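Local atomic coordinates of putative exotoxin (superantigen) (Streptococcus pyogenes, PDB entry 1TY0), a protein that is a bacterial superantigen, probably acting as a toxin, that can use one common surface for T-cell receptor binding and for dimerization. Residues T182-D185 against I186-Y190; Q132-D135 against F136-Q140; I40-S43 against S44-K48. All coordinates share one frame; numbering follows the deposited sequence.

Contacts 1 and 2 belong to the beta-grasp region and meet directly, with centres about 14 Å apart: Y190 OH of contact 1 lies 2.5 Å from D135 OD2 on helix 131-146, probably as a hydrogen bond, and K189 packs on D135 and R139. Contact 3 sits in the OB-fold region, its centre about 25 Å from either of the others and its nearest atoms about 12 Å from contact 2. The zinc-binding residues lie closest to contact 2, where the side chains of F134 and I138 come within about 8 Å of H203 and D205, respectively. No zinc is bound to this chain in the model.

Contact 1 of 3, residues T182-D185 against I186-Y190; sequences TRSD and IFKKY
R183 and F187, one turn apart on helix 183-187, run side by side in the same direction, with guanidinium and ring planes only 12° from parallel. The touching is done by the arginine's aliphatic root: R183 CB stands 4.2 Å from the centroid of the F187 ring, an off-centre CH-pi contact, and CG lies by CE2 and CZ. Beyond CG the arginine is extended, carrying its guanidinium past the ring to Y16, with a cation-pi contact and a bond to the carbonyl of Y16, and to the carbonyl of E19 of the second subunit. F187 CG, anti to its own carbonyl carbon (chi1 -60°), sets one face of the ring under R183 O, which is also the acceptor for F187 N at 2.8 Å. S184 OG and K188 NZ both bond the hydroxyl of Y88. At the start of the helix T182 and D185 grip each other reciprocally: D185 N donates to T182 OG1 at 3.1 Å, and T182 N to D185 OD2 at 3.1 Å, on the anti side and tilted out of the carboxylate plane. I186 N continues the helix by bonding T182 O at 3.0 Å. The reciprocal pair is a capping box, closing the N-terminus of this short helix.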
# COMPACT_ATOMS: atom_id res chain seq x y z
N THR A 182 -13.30 1.30 8.51
CA THR A 182 -12.53 1.65 7.31
C THR A 182 -11.09 1.89 7.78
O THR A 182 -10.84 1.93 8.98
CB THR A 182 -13.01 2.97 6.67
OG1 THR A 182 -12.82 4.04 7.60
CG2 THR A 182 -14.48 2.87 6.30
N ARG A 183 -10.16 2.06 6.85
CA ARG A 183 -8.78 2.32 7.24
C ARG A 183 -8.72 3.62 8.03
O ARG A 183 -7.98 3.72 9.01
CB ARG A 183 -7.86 2.39 6.02
CG ARG A 183 -7.31 1.03 5.64
CD ARG A 183 -6.49 1.08 4.35
NE ARG A 183 -5.91 -0.23 4.07
CZ ARG A 183 -5.56 -0.65 2.86
NH1 ARG A 183 -5.72 0.13 1.80
NH2 ARG A 183 -5.05 -1.87 2.71
N SER A 184 -9.50 4.61 7.61
CA SER A 184 -9.54 5.89 8.31
C SER A 184 -9.94 5.66 9.76
O SER A 184 -9.31 6.20 10.68
CB SER A 184 -10.53 6.84 7.65
OG SER A 184 -10.58 8.07 8.35
N ASP A 185 -11.00 4.88 9.98
CA ASP A 185 -11.47 4.60 11.34
C ASP A 185 -10.39 3.95 12.19
O ASP A 185 -10.16 4.35 13.33
CB ASP A 185 -12.68 3.67 11.33
CG ASP A 185 -13.90 4.28 10.68
OD1 ASP A 185 -14.09 5.51 10.78
OD2 ASP A 185 -14.69 3.52 10.09
N ILE A 186 -9.73 2.94 11.62
CA ILE A 186 -8.70 2.18 12.34
C ILE A 186 -7.40 2.94 12.56
O ILE A 186 -6.74 2.77 13.59
CB ILE A 186 -8.39 0.86 11.59
CG1 ILE A 186 -9.64 -0.04 11.61
CG2 ILE A 186 -7.23 0.12 12.26
CD1 ILE A 186 -9.57 -1.21 10.65
N PHE A 187 -7.03 3.80 11.61
CA PHE A 187 -5.79 4.55 11.72
C PHE A 187 -5.91 5.86 12.51
O PHE A 187 -4.91 6.46 12.88
CB PHE A 187 -5.22 4.87 10.33
CG PHE A 187 -4.90 3.67 9.49
CD1 PHE A 187 -4.78 2.40 10.05
CD2 PHE A 187 -4.68 3.82 8.12
CE1 PHE A 187 -4.44 1.29 9.26
CE2 PHE A 187 -4.34 2.73 7.32
CZ PHE A 187 -4.22 1.46 7.89
N LYS A 188 -7.14 6.31 12.77
CA LYS A 188 -7.33 7.57 13.48
C LYS A 188 -6.59 7.62 14.81
O LYS A 188 -6.19 8.69 15.27
CB LYS A 188 -8.82 7.85 13.70
CG LYS A 188 -9.31 9.09 12.97
CD LYS A 188 -10.82 9.23 13.04
CE LYS A 188 -11.29 10.55 12.43
NZ LYS A 188 -10.87 10.70 11.01
N LYS A 189 -6.39 6.46 15.44
CA LYS A 189 -5.69 6.42 16.71
C LYS A 189 -4.29 7.03 16.59
O LYS A 189 -3.77 7.61 17.55
CB LYS A 189 -5.58 4.98 17.23
CG LYS A 189 -4.94 3.99 16.24
CD LYS A 189 -4.71 2.63 16.91
CE LYS A 189 -4.16 1.59 15.94
NZ LYS A 189 -5.20 1.02 15.04
N TYR A 190 -3.70 6.94 15.40
CA TYR A 190 -2.35 7.46 15.21
C TYR A 190 -2.28 8.98 15.17
O TYR A 190 -1.20 9.54 15.06
CB TYR A 190 -1.72 6.87 13.93
CG TYR A 190 -1.66 5.36 13.90
CD1 TYR A 190 -1.13 4.65 14.98
CD2 TYR A 190 -2.11 4.63 12.79
CE1 TYR A 190 -1.06 3.25 14.97
CE2 TYR A 190 -2.04 3.23 12.77
CZ TYR A 190 -1.51 2.55 13.86
OH TYR A 190 -1.44 1.18 13.85
O HOH W 1 -8.53 4.28 15.57

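Contact 2 of 3, residues Q132-D135 against F136-Q140; sequences QEFD and FKIRQ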
# COMPACT_ATOMS: atom_id res chain seq x y z
N GLN A 132 3.09 4.30 15.64
CA GLN A 132 2.43 3.87 14.41
C GLN A 132 3.37 2.98 13.60
O GLN A 132 2.96 1.95 13.09
CB GLN A 132 2.01 5.09 13.57
CG GLN A 132 1.40 4.70 12.21
CD GLN A 132 0.80 5.87 11.43
OE1 GLN A 132 0.18 5.67 10.39
NE2 GLN A 132 0.98 7.09 11.93
N GLU A 133 4.63 3.38 13.48
CA GLU A 133 5.58 2.58 12.71
C GLU A 133 5.82 1.23 13.38
O GLU A 133 5.83 0.19 12.73
CB GLU A 133 6.92 3.31 12.56
CG GLU A 133 7.94 2.50 11.76
CD GLU A 133 9.23 3.25 11.50
OE1 GLU A 133 9.25 4.50 11.62
OE2 GLU A 133 10.23 2.59 11.15
N PHE A 134 6.01 1.26 14.69
CA PHE A 134 6.24 0.02 15.43
C PHE A 134 5.02 -0.89 15.34
O PHE A 134 5.14 -2.09 15.08
CB PHE A 134 6.54 0.34 16.90
CG PHE A 134 7.16 -0.80 17.65
CD1 PHE A 134 6.38 -1.87 18.07
CD2 PHE A 134 8.53 -0.81 17.92
CE1 PHE A 134 6.96 -2.94 18.75
CE2 PHE A 134 9.11 -1.87 18.60
CZ PHE A 134 8.32 -2.94 19.02
N ASP A 135 3.84 -0.31 15.53
CA ASP A 135 2.58 -1.06 15.49
C ASP A 135 2.37 -1.71 14.12
O ASP A 135 2.07 -2.90 14.03
CB ASP A 135 1.42 -0.11 15.84
CG ASP A 135 0.10 -0.84 16.04
OD1 ASP A 135 0.12 -2.04 16.39
OD2 ASP A 135 -0.96 -0.20 15.88
N PHE A 136 2.54 -0.93 13.06
CA PHE A 136 2.37 -1.47 11.71
C PHE A 136 3.30 -2.65 11.46
O PHE A 136 2.88 -3.70 10.99
CB PHE A 136 2.64 -0.38 10.67
CG PHE A 136 2.80 -0.92 9.28
CD1 PHE A 136 1.70 -1.36 8.55
CD2 PHE A 136 4.07 -1.02 8.71
CE1 PHE A 136 1.85 -1.90 7.27
CE2 PHE A 136 4.23 -1.56 7.43
CZ PHE A 136 3.12 -2.00 6.72
N LYS A 137 4.58 -2.47 11.77
CA LYS A 137 5.56 -3.52 11.52
C LYS A 137 5.31 -4.77 12.34
O LYS A 137 5.40 -5.88 11.82
CB LYS A 137 6.97 -2.99 11.75
CG LYS A 137 7.37 -1.94 10.73
CD LYS A 137 8.81 -1.46 10.88
CE LYS A 137 9.17 -0.57 9.68
NZ LYS A 137 10.51 0.06 9.81
N ILE A 138 4.98 -4.61 13.62
CA ILE A 138 4.72 -5.77 14.46
C ILE A 138 3.44 -6.48 14.02
O ILE A 138 3.39 -7.71 14.02
CB ILE A 138 4.61 -5.38 15.96
CG1 ILE A 138 4.43 -6.64 16.81
CG2 ILE A 138 3.46 -4.42 16.17
CD1 ILE A 138 4.57 -6.39 18.29
N ARG A 139 2.41 -5.74 13.65
CA ARG A 139 1.18 -6.40 13.20
C ARG A 139 1.47 -7.20 11.93
O ARG A 139 1.01 -8.33 11.78
CB ARG A 139 0.06 -5.39 12.93
CG ARG A 139 -0.48 -4.78 14.20
CD ARG A 139 -1.78 -4.02 13.96
NE ARG A 139 -2.03 -3.09 15.06
CZ ARG A 139 -3.23 -2.81 15.55
NH1 ARG A 139 -4.32 -3.38 15.05
NH2 ARG A 139 -3.34 -1.92 16.53
N GLN A 140 2.23 -6.62 11.01
CA GLN A 140 2.57 -7.33 9.79
C GLN A 140 3.34 -8.60 10.12
O GLN A 140 3.10 -9.66 9.53
CB GLN A 140 3.40 -6.44 8.86
CG GLN A 140 2.57 -5.71 7.81
CD GLN A 140 1.89 -6.67 6.85
OE1 GLN A 140 2.46 -7.69 6.46
NE2 GLN A 140 0.67 -6.34 6.44
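D135 OD1 accepts from R139 NE at 2.7 Å in a nearly straight bond, 171° at the hydrogen, the core of a salt bridge one turn along helix 131-146. The oxygen lies at the guanidinium edge, in its plane, while NE approaches from above the carboxylate plane, the two flat groups being turned 64° apart. R139 NH2 adds a weak bond to D135 OD2 at 3.0 Å, and this oxygen also meets the Y190 hydroxyl, probably as a hydrogen bond. With D135 CG anti to the backbone N (chi1 -171°), the carboxylate swings toward the following turn, where the extended R139 chain passes over D135 O. R139 NH1 has its own salt bridge to D176. A second bridge joins E133 and K137, which lie alongside each other: E133 OE2 receives K137 NZ at 2.9 Å on its anti side, while E133 OE1 pairs with K126 and K137 NZ also bonds the carbonyl of K123. Between these polar pairs F134 CE1 meets I138 CD1 at 4.2 Å, and I138 packs on L160, F204 and I206 of the beta-grasp sheet. Each carboxylate thus has partners both on its own helix and beyond it. This probably favours the charged forms of the buried D135 and E133, fixes the rotation of the R139 guanidinium, and ties the helix to its surroundings.

Contact 3 of 3, residues I40-S43 against S44-K48; sequences IDIS and SYKKK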
# COMPACT_ATOMS: atom_id res chain seq x y z
N ILE A 40 4.20 18.49 4.54
CA ILE A 40 5.59 18.12 4.30
C ILE A 40 5.91 17.87 2.83
O ILE A 40 5.17 17.20 2.12
CB ILE A 40 5.95 16.84 5.09
CG1 ILE A 40 5.47 16.96 6.55
CG2 ILE A 40 7.44 16.58 5.02
CD1 ILE A 40 5.97 18.17 7.29
N ASP A 41 7.04 18.40 2.39
CA ASP A 41 7.46 18.25 1.02
C ASP A 41 8.27 16.98 0.75
O ASP A 41 9.24 16.69 1.44
CB ASP A 41 8.30 19.46 0.61
CG ASP A 41 8.67 19.44 -0.86
OD1 ASP A 41 7.86 18.96 -1.66
OD2 ASP A 41 9.77 19.93 -1.20
N ILE A 42 7.85 16.20 -0.25
CA ILE A 42 8.60 15.01 -0.64
C ILE A 42 8.88 15.06 -2.14
O ILE A 42 9.18 14.05 -2.78
CB ILE A 42 7.86 13.69 -0.28
CG1 ILE A 42 6.54 13.58 -1.04
CG2 ILE A 42 7.61 13.64 1.22
CD1 ILE A 42 5.89 12.22 -0.91
N SER A 43 8.80 16.27 -2.71
CA SER A 43 9.01 16.47 -4.14
C SER A 43 10.32 15.91 -4.67
O SER A 43 10.37 15.37 -5.77
CB SER A 43 8.92 17.97 -4.49
OG SER A 43 7.65 18.51 -4.17
N SER A 44 11.39 16.05 -3.88
CA SER A 44 12.70 15.57 -4.29
C SER A 44 12.72 14.07 -4.56
O SER A 44 13.44 13.60 -5.45
CB SER A 44 13.74 15.90 -3.21
OG SER A 44 13.42 15.30 -1.97
N TYR A 45 11.92 13.33 -3.81
CA TYR A 45 11.81 11.88 -3.96
C TYR A 45 10.99 11.50 -5.19
O TYR A 45 11.29 10.53 -5.88
CB TYR A 45 11.14 11.27 -2.74
CG TYR A 45 12.01 11.14 -1.52
CD1 TYR A 45 12.85 10.05 -1.36
CD2 TYR A 45 11.95 12.09 -0.50
CE1 TYR A 45 13.61 9.88 -0.21
CE2 TYR A 45 12.71 11.93 0.66
CZ TYR A 45 13.53 10.83 0.79
OH TYR A 45 14.27 10.66 1.94
N LYS A 46 9.95 12.28 -5.44
CA LYS A 46 9.02 12.04 -6.54
C LYS A 46 9.42 12.66 -7.88
O LYS A 46 8.94 12.23 -8.93
CB LYS A 46 7.64 12.57 -6.16
CG LYS A 46 7.00 11.84 -4.99
CD LYS A 46 6.53 10.47 -5.41
CE LYS A 46 5.79 9.75 -4.30
NZ LYS A 46 5.27 8.45 -4.80
N LYS A 47 10.30 13.66 -7.83
CA LYS A 47 10.74 14.36 -9.04
C LYS A 47 9.58 15.11 -9.69
O LYS A 47 9.50 15.21 -10.92
CB LYS A 47 11.37 13.39 -10.04
CG LYS A 47 12.57 12.64 -9.48
CD LYS A 47 13.57 13.60 -8.87
CE LYS A 47 14.68 12.86 -8.14
NZ LYS A 47 15.60 13.81 -7.45
N LYS A 48 8.70 15.64 -8.85
CA LYS A 48 7.55 16.44 -9.26
C LYS A 48 6.97 16.98 -7.96
O LYS A 48 7.32 16.49 -6.89
CB LYS A 48 6.51 15.60 -10.01
CG LYS A 48 5.87 14.47 -9.21
CD LYS A 48 4.87 13.73 -10.08
CE LYS A 48 4.29 12.52 -9.38
NZ LYS A 48 3.33 11.80 -10.26
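I42 O is met by two backbone donors of the following turn: K46 N at 3.3 Å and Y45 N in a weak bond at 3.0 Å. The same oxygen lies at the edge of the Y45 ring, while I42 CB is 4.4 Å from Y45 CD2. I42 and K46 run alongside each other in the same direction, and I42 CD1 touches K46 CE, carbon against carbon. The lysine, bent at chi2 (-73°), carries its amine on to the Y85 hydroxyl and against F50 in a cation-pi contact. Y45 is likewise fixed from outside, its hydroxyl bonding the carbonyl of T26 and its ring meeting Y25 edge-to-face. At the far end of the turn K47 N bonds S43 O at 2.7 Å, and S43 CA makes a CH...O contact with K48 O. Two residues before S43, D41 OD1 accepts from S43 N at 3.0 Å, above the carboxylate plane, and through its syn lone pair from S43 OG at 2.6 Å. S43 OG is bonded in addition to F50 N. The D41-S43 pair forms an Asx turn, which takes the chain from strand 37-41 of the OB-fold region into the short helix 43-46, with I42 as N-cap residue.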